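Local coordinates for protein catalase A (Saccharomyces cerevisiae, PDB 1A4E) that uses heme to break hydrogen peroxide down to water and oxygen, probably shielding the cell from peroxide made by peroxisomal oxidases, at residues 123-128 against 319-324; 200-205 against 327-332; 211-216 against 266-271. All blocks are in the same frame, centred on the assembly; numbering follows the deposited sequence.

Contact 1 (123-128 against 319-324). With HEM (protoporphyrin IX containing Fe), chain I.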
loop_
_atom_site.group_PDB
_atom_site.type_symbol
_atom_site.label_atom_id
_atom_site.label_comp_id
_atom_site.label_asym_id
_atom_site.label_seq_id
_atom_site.Cartn_x
_atom_site.Cartn_y
_atom_site.Cartn_z
ATOM N N ASN B 123 -10.454 -23.870 -6.021
ATOM C CA ASN B 123 -10.512 -23.237 -7.315
ATOM C C ASN B 123 -9.441 -23.755 -8.267
ATOM O O ASN B 123 -8.363 -24.208 -7.873
ATOM C CB ASN B 123 -10.398 -21.727 -7.108
ATOM C CG ASN B 123 -11.641 -21.131 -6.463
ATOM O OD1 ASN B 123 -12.666 -21.791 -6.296
ATOM N ND2 ASN B 123 -11.591 -19.864 -6.067
ATOM N N LEU B 124 -9.792 -23.719 -9.552
ATOM C CA LEU B 124 -8.894 -24.134 -10.612
ATOM C C LEU B 124 -8.864 -22.989 -11.612
ATOM O O LEU B 124 -9.913 -22.556 -12.079
ATOM C CB LEU B 124 -9.436 -25.395 -11.283
ATOM C CG LEU B 124 -8.639 -26.371 -12.166
ATOM C CD1 LEU B 124 -9.505 -26.619 -13.374
ATOM C CD2 LEU B 124 -7.269 -25.859 -12.602
ATOM N N ASP B 125 -7.691 -22.466 -11.959
ATOM C CA ASP B 125 -7.616 -21.447 -12.983
ATOM C C ASP B 125 -6.915 -21.955 -14.228
ATOM O O ASP B 125 -5.793 -22.457 -14.174
ATOM C CB ASP B 125 -6.876 -20.215 -12.458
ATOM C CG ASP B 125 -7.583 -19.462 -11.331
ATOM O OD1 ASP B 125 -8.808 -19.507 -11.233
ATOM O OD2 ASP B 125 -6.906 -18.821 -10.537
ATOM N N TRP B 126 -7.637 -21.891 -15.348
ATOM C CA TRP B 126 -7.077 -22.179 -16.654
ATOM C C TRP B 126 -6.815 -20.816 -17.290
ATOM O O TRP B 126 -7.657 -20.178 -17.929
ATOM C CB TRP B 126 -8.068 -23.010 -17.501
ATOM C CG TRP B 126 -8.113 -24.518 -17.226
ATOM C CD1 TRP B 126 -7.345 -25.131 -16.263
ATOM C CD2 TRP B 126 -8.931 -25.410 -17.875
ATOM N NE1 TRP B 126 -7.681 -26.398 -16.289
ATOM C CE2 TRP B 126 -8.617 -26.613 -17.226
ATOM C CE3 TRP B 126 -9.883 -25.381 -18.896
ATOM C CZ2 TRP B 126 -9.253 -27.804 -17.592
ATOM C CZ3 TRP B 126 -10.515 -26.573 -19.258
ATOM C CH2 TRP B 126 -10.206 -27.774 -18.610
ATOM N N VAL B 127 -5.590 -20.347 -17.041
ATOM C CA VAL B 127 -5.138 -19.045 -17.509
ATOM C C VAL B 127 -4.485 -19.257 -18.875
ATOM O O VAL B 127 -3.281 -19.476 -19.031
ATOM C CB VAL B 127 -4.142 -18.454 -16.469
ATOM C CG1 VAL B 127 -3.892 -17.001 -16.798
ATOM C CG2 VAL B 127 -4.700 -18.525 -15.056
ATOM N N TYR B 128 -5.357 -19.206 -19.884
ATOM C CA TYR B 128 -5.011 -19.490 -21.274
ATOM C C TYR B 128 -5.037 -18.275 -22.173
ATOM O O TYR B 128 -5.637 -17.266 -21.822
ATOM C CB TYR B 128 -5.989 -20.467 -21.856
ATOM C CG TYR B 128 -6.067 -21.850 -21.235
ATOM C CD1 TYR B 128 -5.221 -22.260 -20.197
ATOM C CD2 TYR B 128 -7.007 -22.734 -21.761
ATOM C CE1 TYR B 128 -5.307 -23.552 -19.690
ATOM C CE2 TYR B 128 -7.099 -24.030 -21.261
ATOM C CZ TYR B 128 -6.248 -24.424 -20.237
ATOM O OH TYR B 128 -6.328 -25.711 -19.761
ATOM N N PRO B 319 -2.017 -19.738 -12.557
ATOM C CA PRO B 319 -1.711 -21.125 -12.893
ATOM C C PRO B 319 -1.428 -22.008 -11.682
ATOM O O PRO B 319 -1.599 -23.226 -11.725
ATOM C CB PRO B 319 -0.539 -21.018 -13.833
ATOM C CG PRO B 319 -0.706 -19.661 -14.447
ATOM C CD PRO B 319 -1.109 -18.836 -13.249
ATOM N N SER B 320 -1.003 -21.376 -10.581
ATOM C CA SER B 320 -0.742 -22.073 -9.330
ATOM C C SER B 320 -2.015 -22.445 -8.573
ATOM O O SER B 320 -1.991 -23.246 -7.631
ATOM C CB SER B 320 0.170 -21.199 -8.469
ATOM O OG SER B 320 -0.279 -19.858 -8.382
ATOM N N THR B 321 -3.150 -21.874 -9.001
ATOM C CA THR B 321 -4.446 -22.236 -8.448
ATOM C C THR B 321 -4.893 -23.436 -9.274
ATOM O O THR B 321 -5.433 -23.324 -10.374
ATOM C CB THR B 321 -5.442 -21.066 -8.599
ATOM O OG1 THR B 321 -4.869 -19.976 -7.903
ATOM C CG2 THR B 321 -6.820 -21.350 -8.040
ATOM N N THR B 322 -4.627 -24.610 -8.717
ATOM C CA THR B 322 -4.920 -25.849 -9.400
ATOM C C THR B 322 -5.472 -26.868 -8.431
ATOM O O THR B 322 -5.159 -26.837 -7.250
ATOM C CB THR B 322 -3.626 -26.366 -10.069
ATOM O OG1 THR B 322 -4.019 -27.521 -10.794
ATOM C CG2 THR B 322 -2.501 -26.688 -9.096
ATOM N N VAL B 323 -6.309 -27.771 -8.932
ATOM C CA VAL B 323 -6.869 -28.822 -8.095
ATOM C C VAL B 323 -5.995 -30.074 -8.142
ATOM O O VAL B 323 -5.135 -30.191 -9.024
ATOM C CB VAL B 323 -8.313 -29.155 -8.559
ATOM C CG1 VAL B 323 -9.183 -27.934 -8.281
ATOM C CG2 VAL B 323 -8.351 -29.562 -10.027
ATOM N N PRO B 324 -6.144 -31.037 -7.217
ATOM C CA PRO B 324 -5.513 -32.346 -7.301
ATOM C C PRO B 324 -5.683 -33.025 -8.651
ATOM O O PRO B 324 -6.721 -32.884 -9.302
ATOM C CB PRO B 324 -6.126 -33.125 -6.154
ATOM C CG PRO B 324 -7.225 -32.264 -5.592
ATOM C CD PRO B 324 -6.746 -30.865 -5.902
HETATM C CHA HEM I . -1.869 -12.080 -16.923
HETATM C CHB HEM I . 2.734 -12.999 -15.931
HETATM C CHC HEM I . 2.974 -15.829 -19.784
HETATM C CHD HEM I . -1.824 -15.701 -20.104
HETATM C C1A HEM I . -0.588 -11.958 -16.414
HETATM C C2A HEM I . -0.265 -11.222 -15.207
HETATM C C3A HEM I . 1.007 -11.550 -14.877
HETATM C C4A HEM I . 1.472 -12.456 -15.900
HETATM C CMA HEM I . 1.791 -11.133 -13.641
HETATM C CAA HEM I . -1.206 -10.324 -14.423
HETATM C CBA HEM I . -1.702 -11.077 -13.208
HETATM C CGA HEM I . -2.636 -10.295 -12.312
HETATM O O1A HEM I . -2.346 -9.161 -11.937
HETATM O O2A HEM I . -3.668 -10.852 -11.973
HETATM C C1B HEM I . 3.194 -13.879 -16.885
HETATM C C2B HEM I . 4.558 -14.345 -16.955
HETATM C C3B HEM I . 4.671 -15.073 -18.117
HETATM C C4B HEM I . 3.342 -15.049 -18.712
HETATM C CMB HEM I . 5.611 -14.015 -15.902
HETATM C CAB HEM I . 5.776 -15.717 -18.685
HETATM C CBB HEM I . 7.073 -16.014 -18.056
HETATM C C1C HEM I . 1.679 -16.069 -20.197
HETATM C C2C HEM I . 1.310 -17.128 -21.108
HETATM C C3C HEM I . -0.054 -17.146 -21.157
HETATM C C4C HEM I . -0.503 -16.082 -20.278
HETATM C CMC HEM I . 2.299 -18.057 -21.809
HETATM C CAC HEM I . -0.877 -18.026 -21.843
HETATM C CBC HEM I . -0.861 -19.457 -21.631
HETATM C C1D HEM I . -2.257 -14.682 -19.276
HETATM C C2D HEM I . -3.632 -14.280 -19.127
HETATM C C3D HEM I . -3.633 -13.247 -18.257
HETATM C C4D HEM I . -2.269 -13.021 -17.862
HETATM C CMD HEM I . -4.852 -14.904 -19.791
HETATM C CAD HEM I . -4.838 -12.436 -17.821
HETATM C CBD HEM I . -5.552 -12.972 -16.601
HETATM C CGD HEM I . -6.771 -12.121 -16.297
HETATM O O1D HEM I . -7.659 -12.035 -17.133
HETATM O O2D HEM I . -6.841 -11.525 -15.229
HETATM N NA HEM I . 0.481 -12.738 -16.817
HETATM N NB HEM I . 2.446 -14.332 -17.947
HETATM N NC HEM I . 0.566 -15.462 -19.656
HETATM N ND HEM I . -1.423 -13.915 -18.484
HETATM FE FE HEM I . 0.520 -14.079 -18.256
HETATM O O HOH W 1 -3.704 -24.141 -13.505
HETATM O O HOH W 2 -6.766 -17.545 -7.889
#
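Thr-321 docks on strand 122-129 with backbone and side chain together. Its carbonyl O receives the N-H of Asp-125, 2.9 Å from Asp-125 N to Thr-321 O and close to straight at 170°; this is the one direct hydrogen bond between 123-128 and 319-324. Packing is tight around it. The methyl CG2 of Thr-321, set anti to the backbone N, lies 3.3 Å from Asn-123 O and also reaches Asn-123 CB at 3.7 Å, and Asp-125 OD2 comes 3.3 Å from Thr-321 CB. Farther from the heme, Leu-124 CG meets Val-323 CG2 at 3.9 Å, the two side chains crossing at about a right angle.

One water donates to both Asp-125 O and Pro-319 O, and another joins Asp-125 OD2 to Thr-321 OG1. The looser end is toward the heme, where Val-127 keeps a lighter touch, CG2 on Pro-319 CD at 4.0 Å, while its other branch, CG1, comes 3.6 Å from heme C2D. Pro-319 in turn packs on Tyr-341, the axial ligand of the heme iron, so the contact belongs to the wall of the heme pocket in the catalase beta-barrel.

Asp-125 also has a salt bridge from Lys-116 to OD1 and a bond from Ala-318 N to OD2; with a lysine, an amide and a water around it, the buried carboxylate is probably ionised.

Contact 2 (200-205 against 327-332). With HEM (protoporphyrin IX containing Fe), chain I.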
loop_
_atom_site.group_PDB
_atom_site.type_symbol
_atom_site.label_atom_id
_atom_site.label_comp_id
_atom_site.label_asym_id
_atom_site.label_seq_id
_atom_site.Cartn_x
_atom_site.Cartn_y
_atom_site.Cartn_z
ATOM N N GLY B 200 -1.575 -23.656 -24.183
ATOM C CA GLY B 200 -0.269 -23.201 -24.628
ATOM C C GLY B 200 0.806 -24.175 -24.176
ATOM O O GLY B 200 1.502 -24.793 -24.974
ATOM N N HIS B 201 0.928 -24.291 -22.856
ATOM C CA HIS B 201 1.853 -25.199 -22.226
ATOM C C HIS B 201 1.297 -26.614 -22.154
ATOM O O HIS B 201 0.106 -26.898 -22.281
ATOM C CB HIS B 201 2.154 -24.772 -20.800
ATOM C CG HIS B 201 2.516 -23.316 -20.598
ATOM N ND1 HIS B 201 3.662 -22.695 -20.809
ATOM C CD2 HIS B 201 1.631 -22.393 -20.110
ATOM C CE1 HIS B 201 3.510 -21.442 -20.470
ATOM N NE2 HIS B 201 2.287 -21.268 -20.051
ATOM N N THR B 202 2.250 -27.506 -21.907
ATOM C CA THR B 202 1.972 -28.890 -21.610
ATOM C C THR B 202 1.739 -28.923 -20.100
ATOM O O THR B 202 2.485 -28.321 -19.322
ATOM C CB THR B 202 3.194 -29.754 -22.001
ATOM O OG1 THR B 202 3.309 -29.723 -23.419
ATOM C CG2 THR B 202 3.066 -31.181 -21.531
ATOM N N TYR B 203 0.657 -29.572 -19.680
ATOM C CA TYR B 203 0.397 -29.792 -18.271
ATOM C C TYR B 203 0.492 -31.288 -18.012
ATOM O O TYR B 203 0.619 -32.075 -18.944
ATOM C CB TYR B 203 -0.992 -29.279 -17.918
ATOM C CG TYR B 203 -1.060 -27.754 -17.819
ATOM C CD1 TYR B 203 -1.114 -26.944 -18.967
ATOM C CD2 TYR B 203 -1.090 -27.169 -16.550
ATOM C CE1 TYR B 203 -1.196 -25.556 -18.839
ATOM C CE2 TYR B 203 -1.172 -25.783 -16.418
ATOM C CZ TYR B 203 -1.222 -24.987 -17.560
ATOM O OH TYR B 203 -1.300 -23.615 -17.413
ATOM N N LYS B 204 0.500 -31.723 -16.751
ATOM C CA LYS B 204 0.529 -33.137 -16.434
ATOM C C LYS B 204 -0.722 -33.488 -15.663
ATOM O O LYS B 204 -0.930 -32.984 -14.564
ATOM C CB LYS B 204 1.759 -33.490 -15.595
ATOM C CG LYS B 204 3.046 -33.413 -16.417
ATOM C CD LYS B 204 4.247 -33.902 -15.623
ATOM C CE LYS B 204 4.644 -32.922 -14.529
ATOM N NZ LYS B 204 5.719 -33.454 -13.713
ATOM N N TRP B 205 -1.616 -34.286 -16.256
ATOM C CA TRP B 205 -2.814 -34.734 -15.565
ATOM C C TRP B 205 -2.657 -36.198 -15.186
ATOM O O TRP B 205 -2.085 -36.987 -15.937
ATOM C CB TRP B 205 -4.051 -34.557 -16.457
ATOM C CG TRP B 205 -4.479 -33.113 -16.756
ATOM C CD1 TRP B 205 -3.745 -32.019 -16.354
ATOM C CD2 TRP B 205 -5.604 -32.743 -17.454
ATOM N NE1 TRP B 205 -4.384 -30.968 -16.797
ATOM C CE2 TRP B 205 -5.492 -31.342 -17.456
ATOM C CE3 TRP B 205 -6.683 -33.364 -18.083
ATOM C CZ2 TRP B 205 -6.455 -30.544 -18.075
ATOM C CZ3 TRP B 205 -7.645 -32.560 -18.707
ATOM C CH2 TRP B 205 -7.537 -31.163 -18.704
ATOM N N GLU B 327 -1.336 -30.820 -12.601
ATOM C CA GLU B 327 -0.079 -30.183 -12.257
ATOM C C GLU B 327 0.597 -29.561 -13.469
ATOM O O GLU B 327 0.217 -29.808 -14.612
ATOM C CB GLU B 327 0.847 -31.216 -11.614
ATOM C CG GLU B 327 0.604 -31.461 -10.128
ATOM C CD GLU B 327 0.937 -30.267 -9.232
ATOM O OE1 GLU B 327 2.091 -29.857 -9.188
ATOM O OE2 GLU B 327 0.056 -29.737 -8.560
ATOM N N ALA B 328 1.586 -28.703 -13.214
ATOM C CA ALA B 328 2.327 -28.046 -14.275
ATOM C C ALA B 328 3.507 -28.894 -14.733
ATOM O O ALA B 328 4.013 -29.730 -13.976
ATOM C CB ALA B 328 2.861 -26.721 -13.780
ATOM N N SER B 329 3.936 -28.720 -15.986
ATOM C CA SER B 329 5.114 -29.424 -16.479
ATOM C C SER B 329 6.362 -28.571 -16.274
ATOM O O SER B 329 6.272 -27.429 -15.819
ATOM C CB SER B 329 4.977 -29.741 -17.965
ATOM O OG SER B 329 5.073 -28.578 -18.778
ATOM N N ALA B 330 7.533 -29.097 -16.664
ATOM C CA ALA B 330 8.800 -28.404 -16.523
ATOM C C ALA B 330 9.046 -27.383 -17.628
ATOM O O ALA B 330 10.188 -26.994 -17.876
ATOM C CB ALA B 330 9.946 -29.408 -16.520
ATOM N N ASP B 331 7.979 -26.946 -18.321
ATOM C CA ASP B 331 8.050 -25.850 -19.278
ATOM C C ASP B 331 8.505 -24.628 -18.476
ATOM O O ASP B 331 7.803 -24.235 -17.546
ATOM C CB ASP B 331 6.656 -25.638 -19.885
ATOM C CG ASP B 331 6.448 -24.463 -20.845
ATOM O OD1 ASP B 331 6.972 -23.364 -20.656
ATOM O OD2 ASP B 331 5.700 -24.633 -21.801
ATOM N N PRO B 332 9.645 -23.996 -18.797
ATOM C CA PRO B 332 10.271 -22.935 -18.009
ATOM C C PRO B 332 9.409 -21.688 -17.844
ATOM O O PRO B 332 9.521 -20.998 -16.831
ATOM C CB PRO B 332 11.563 -22.622 -18.721
ATOM C CG PRO B 332 11.768 -23.799 -19.613
ATOM C CD PRO B 332 10.372 -24.171 -20.045
HETATM C CHA HEM I . -1.869 -12.080 -16.923
HETATM C CHB HEM I . 2.734 -12.999 -15.931
HETATM C CHC HEM I . 2.974 -15.829 -19.784
HETATM C CHD HEM I . -1.824 -15.701 -20.104
HETATM C C1A HEM I . -0.588 -11.958 -16.414
HETATM C C2A HEM I . -0.265 -11.222 -15.207
HETATM C C3A HEM I . 1.007 -11.550 -14.877
HETATM C C4A HEM I . 1.472 -12.456 -15.900
HETATM C CMA HEM I . 1.791 -11.133 -13.641
HETATM C CAA HEM I . -1.206 -10.324 -14.423
HETATM C CBA HEM I . -1.702 -11.077 -13.208
HETATM C CGA HEM I . -2.636 -10.295 -12.312
HETATM O O1A HEM I . -2.346 -9.161 -11.937
HETATM O O2A HEM I . -3.668 -10.852 -11.973
HETATM C C1B HEM I . 3.194 -13.879 -16.885
HETATM C C2B HEM I . 4.558 -14.345 -16.955
HETATM C C3B HEM I . 4.671 -15.073 -18.117
HETATM C C4B HEM I . 3.342 -15.049 -18.712
HETATM C CMB HEM I . 5.611 -14.015 -15.902
HETATM C CAB HEM I . 5.776 -15.717 -18.685
HETATM C CBB HEM I . 7.073 -16.014 -18.056
HETATM C C1C HEM I . 1.679 -16.069 -20.197
HETATM C C2C HEM I . 1.310 -17.128 -21.108
HETATM C C3C HEM I . -0.054 -17.146 -21.157
HETATM C C4C HEM I . -0.503 -16.082 -20.278
HETATM C CMC HEM I . 2.299 -18.057 -21.809
HETATM C CAC HEM I . -0.877 -18.026 -21.843
HETATM C CBC HEM I . -0.861 -19.457 -21.631
HETATM C C1D HEM I . -2.257 -14.682 -19.276
HETATM C C2D HEM I . -3.632 -14.280 -19.127
HETATM C C3D HEM I . -3.633 -13.247 -18.257
HETATM C C4D HEM I . -2.269 -13.021 -17.862
HETATM C CMD HEM I . -4.852 -14.904 -19.791
HETATM C CAD HEM I . -4.838 -12.436 -17.821
HETATM C CBD HEM I . -5.552 -12.972 -16.601
HETATM C CGD HEM I . -6.771 -12.121 -16.297
HETATM O O1D HEM I . -7.659 -12.035 -17.133
HETATM O O2D HEM I . -6.841 -11.525 -15.229
HETATM N NA HEM I . 0.481 -12.738 -16.817
HETATM N NB HEM I . 2.446 -14.332 -17.947
HETATM N NC HEM I . 0.566 -15.462 -19.656
HETATM N ND HEM I . -1.423 -13.915 -18.484
HETATM FE FE HEM I . 0.520 -14.079 -18.256
HETATM O O HOH W 3 4.716 -26.744 -23.340
HETATM O O HOH W 4 7.364 -31.899 -16.246
#
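His-201 brings the edge of its imidazole over the carboxylate of Asp-331, the two planes standing 77° apart. ND1 donates to OD2 across 3.0 Å (His-201 ND1 to Asp-331 OD2) with 156° at the hydrogen. The acceptor lies in the ring plane, yet the carboxylate is met from above its own plane. At the far side of the ring, His-201 NE2 is 3.7 Å from heme methyl CMC and has a weak bond from Arg-337, so the imidazole is held between carboxylate and cofactor. Asp-331 is also the N-cap of helix 332-348, its OD1 taking weak bonds from Val-333 N and Leu-334 N, and that helix carries the heme ligand Tyr-341.

Behind this lies a short antiparallel pairing in the sheet of the catalase barrel. Lys-204 and Glu-327 form a hydrogen-bonded pair, 2.9 Å from Lys-204 N to Glu-327 O and 2.9 Å from Glu-327 N to Lys-204 O. Where the strands part, Ser-329 takes over: with OG between its backbone N and carbonyl carbon (chi1 71°), the hydroxyl donates to Thr-202 O at 2.7 Å, from above the carbonyl plane. The edge of Tyr-203 brings CD2 to 3.5 Å from Glu-327 O. Lys-204 bends at chi3, carrying CE to 3.3 Å from Ala-328 O, while NZ bonds Gln-405 and Gln-408 and forms a salt bridge with Glu-409.

Contact 3 (211-216 against 266-271)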
loop_
_atom_site.group_PDB
_atom_site.type_symbol
_atom_site.label_atom_id
_atom_site.label_comp_id
_atom_site.label_asym_id
_atom_site.label_seq_id
_atom_site.Cartn_x
_atom_site.Cartn_y
_atom_site.Cartn_z
ATOM N N ASP B 211 -1.334 -43.252 -13.074
ATOM C CA ASP B 211 -0.937 -43.153 -14.479
ATOM C C ASP B 211 -1.057 -41.691 -14.882
ATOM O O ASP B 211 -2.042 -41.040 -14.538
ATOM C CB ASP B 211 -1.858 -43.996 -15.394
ATOM C CG ASP B 211 -2.034 -45.469 -15.006
ATOM O OD1 ASP B 211 -1.036 -46.098 -14.649
ATOM O OD2 ASP B 211 -3.161 -45.995 -15.065
ATOM N N TRP B 212 -0.079 -41.142 -15.600
ATOM C CA TRP B 212 -0.128 -39.742 -15.981
ATOM C C TRP B 212 0.143 -39.490 -17.451
ATOM O O TRP B 212 0.772 -40.295 -18.138
ATOM C CB TRP B 212 0.878 -38.939 -15.140
ATOM C CG TRP B 212 2.346 -39.307 -15.334
ATOM C CD1 TRP B 212 2.911 -40.358 -14.664
ATOM C CD2 TRP B 212 3.241 -38.658 -16.150
ATOM N NE1 TRP B 212 4.162 -40.376 -15.046
ATOM C CE2 TRP B 212 4.409 -39.389 -15.921
ATOM C CE3 TRP B 212 3.243 -37.571 -17.024
ATOM C CZ2 TRP B 212 5.595 -39.053 -16.566
ATOM C CZ3 TRP B 212 4.432 -37.235 -17.670
ATOM C CH2 TRP B 212 5.598 -37.968 -17.442
ATOM N N HIS B 213 -0.320 -38.335 -17.929
ATOM C CA HIS B 213 -0.110 -37.932 -19.305
ATOM C C HIS B 213 0.261 -36.462 -19.432
ATOM O O HIS B 213 -0.072 -35.634 -18.588
ATOM C CB HIS B 213 -1.370 -38.155 -20.138
ATOM C CG HIS B 213 -1.723 -39.601 -20.470
ATOM N ND1 HIS B 213 -2.314 -40.495 -19.693
ATOM C CD2 HIS B 213 -1.518 -40.200 -21.689
ATOM C CE1 HIS B 213 -2.485 -41.598 -20.378
ATOM N NE2 HIS B 213 -2.002 -41.409 -21.578
ATOM N N TYR B 214 1.019 -36.152 -20.487
ATOM C CA TYR B 214 1.269 -34.781 -20.888
ATOM C C TYR B 214 0.010 -34.387 -21.639
ATOM O O TYR B 214 -0.462 -35.115 -22.512
ATOM C CB TYR B 214 2.452 -34.672 -21.831
ATOM C CG TYR B 214 3.808 -34.920 -21.182
ATOM C CD1 TYR B 214 4.256 -34.144 -20.103
ATOM C CD2 TYR B 214 4.623 -35.929 -21.690
ATOM C CE1 TYR B 214 5.512 -34.370 -19.537
ATOM C CE2 TYR B 214 5.879 -36.163 -21.126
ATOM C CZ TYR B 214 6.317 -35.382 -20.054
ATOM O OH TYR B 214 7.569 -35.601 -19.513
ATOM N N VAL B 215 -0.558 -33.233 -21.291
ATOM C CA VAL B 215 -1.840 -32.786 -21.827
ATOM C C VAL B 215 -1.761 -31.380 -22.400
ATOM O O VAL B 215 -1.047 -30.529 -21.870
ATOM C CB VAL B 215 -2.915 -32.841 -20.687
ATOM C CG1 VAL B 215 -4.251 -32.318 -21.180
ATOM C CG2 VAL B 215 -3.151 -34.282 -20.246
ATOM N N GLN B 216 -2.439 -31.117 -23.523
ATOM C CA GLN B 216 -2.617 -29.757 -24.024
ATOM C C GLN B 216 -4.112 -29.572 -24.227
ATOM O O GLN B 216 -4.799 -30.459 -24.731
ATOM C CB GLN B 216 -1.883 -29.536 -25.340
ATOM C CG GLN B 216 -0.412 -29.429 -24.993
ATOM C CD GLN B 216 0.416 -28.537 -25.887
ATOM O OE1 GLN B 216 -0.058 -27.913 -26.828
ATOM N NE2 GLN B 216 1.701 -28.444 -25.592
ATOM N N THR B 266 -3.510 -35.897 -25.514
ATOM C CA THR B 266 -2.692 -36.567 -24.530
ATOM C C THR B 266 -1.490 -37.224 -25.184
ATOM O O THR B 266 -1.441 -37.440 -26.395
ATOM C CB THR B 266 -3.513 -37.612 -23.767
ATOM O OG1 THR B 266 -4.113 -38.484 -24.709
ATOM C CG2 THR B 266 -4.564 -36.955 -22.910
ATOM N N MET B 267 -0.516 -37.543 -24.335
ATOM C CA MET B 267 0.764 -38.065 -24.767
ATOM C C MET B 267 1.466 -38.697 -23.579
ATOM O O MET B 267 1.409 -38.166 -22.474
ATOM C CB MET B 267 1.586 -36.905 -25.312
ATOM C CG MET B 267 2.878 -37.322 -25.928
ATOM S SD MET B 267 3.928 -35.928 -26.350
ATOM C CE MET B 267 3.031 -35.311 -27.738
ATOM N N THR B 268 2.127 -39.839 -23.769
ATOM C CA THR B 268 2.915 -40.438 -22.698
ATOM C C THR B 268 4.341 -39.896 -22.716
ATOM O O THR B 268 4.738 -39.131 -23.599
ATOM C CB THR B 268 2.936 -41.982 -22.839
ATOM O OG1 THR B 268 3.550 -42.311 -24.082
ATOM C CG2 THR B 268 1.534 -42.561 -22.729
ATOM N N GLU B 269 5.123 -40.284 -21.713
ATOM C CA GLU B 269 6.519 -39.880 -21.630
ATOM C C GLU B 269 7.349 -40.493 -22.769
ATOM O O GLU B 269 8.248 -39.847 -23.311
ATOM C CB GLU B 269 7.006 -40.308 -20.263
ATOM C CG GLU B 269 8.357 -39.733 -19.879
ATOM C CD GLU B 269 8.873 -40.156 -18.508
ATOM O OE1 GLU B 269 8.326 -41.074 -17.885
ATOM O OE2 GLU B 269 9.845 -39.551 -18.056
ATOM N N ARG B 270 7.014 -41.737 -23.161
ATOM C CA ARG B 270 7.624 -42.460 -24.279
ATOM C C ARG B 270 7.375 -41.736 -25.600
ATOM O O ARG B 270 8.309 -41.579 -26.389
ATOM C CB ARG B 270 7.035 -43.882 -24.286
ATOM C CG ARG B 270 7.087 -44.781 -25.527
ATOM C CD ARG B 270 6.126 -45.925 -25.178
ATOM N NE ARG B 270 5.536 -46.710 -26.267
ATOM C CZ ARG B 270 4.488 -46.317 -27.025
ATOM N NH1 ARG B 270 3.873 -45.137 -26.866
ATOM N NH2 ARG B 270 3.983 -47.174 -27.913
ATOM N N ASP B 271 6.144 -41.262 -25.855
ATOM C CA ASP B 271 5.863 -40.482 -27.054
ATOM C C ASP B 271 6.619 -39.166 -27.056
ATOM O O ASP B 271 7.069 -38.724 -28.111
ATOM C CB ASP B 271 4.400 -40.124 -27.182
ATOM C CG ASP B 271 3.414 -41.270 -27.209
ATOM O OD1 ASP B 271 3.682 -42.282 -27.850
ATOM O OD2 ASP B 271 2.367 -41.135 -26.587
HETATM O O HOH W 5 6.823 -41.975 -14.985
#
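An antiparallel strand pair of the catalase barrel, with Tyr-214 facing Met-267 and Val-215 facing Thr-266, is followed, through the single residue Thr-268, by the capped start of helix 269-274. Tyr-214 N donates to Met-267 O at 2.9 Å, in the carbonyl plane. At the next pair, Thr-266 CA makes a CA-H...O contact of 3.3 Å with Tyr-214 O, and the methyls Val-215 CG2 and Thr-266 CG2 lie side by side.

Beyond Met-267 the chain turns. Thr-268 and Asp-271 close a capping box: the N-H of Thr-268 donates to Asp-271 OD2 at 3.1 Å, and the return bond from Asp-271 N to Thr-268 OG1 is weak. The aromatic side chains of the strand pack against this turn. The imidazole of His-213 lies alongside Thr-268, NE2 to CG2 at 3.9 Å, with CD2 near Met-267 O. Tyr-214 presents a ring edge, CD2, to Thr-268 O at 3.7 Å, while its hydroxyl bonds Glu-409. Trp-212 CZ3 sits 3.5 Å above one face of the Tyr-214 ring, toward the rim. The same indole meets the extended side chain of Glu-269 obliquely, and a water in the indole plane accepts from Trp-212 NE1 at 3.1 Å before donating weakly to Glu-269 OE1.

All three contacts reach one antiparallel sheet, but at different depths. Contacts 1 and 2 are core: both are buried, both touch the heme, and they meet where Trp-126 CZ2 packs on Trp-205 CH2 at 3.9 Å. Contact 1 packs on helix 332-348 through Pro-319, while contact 2 includes its N-cap Asp-331 and first residue. Contact 3 is nearer the surface, only partly buried and clear of the annotated sites; its strand 212-221 lies next to strand 203-206 of contact 2 in the sheet. Chemistry follows place: one backbone bond and a many-partnered carboxylate hold loop to strand in contact 1, a histidine-carboxylate bond flanks a strand pair in contact 2, and aromatics pack on a helix start in contact 3.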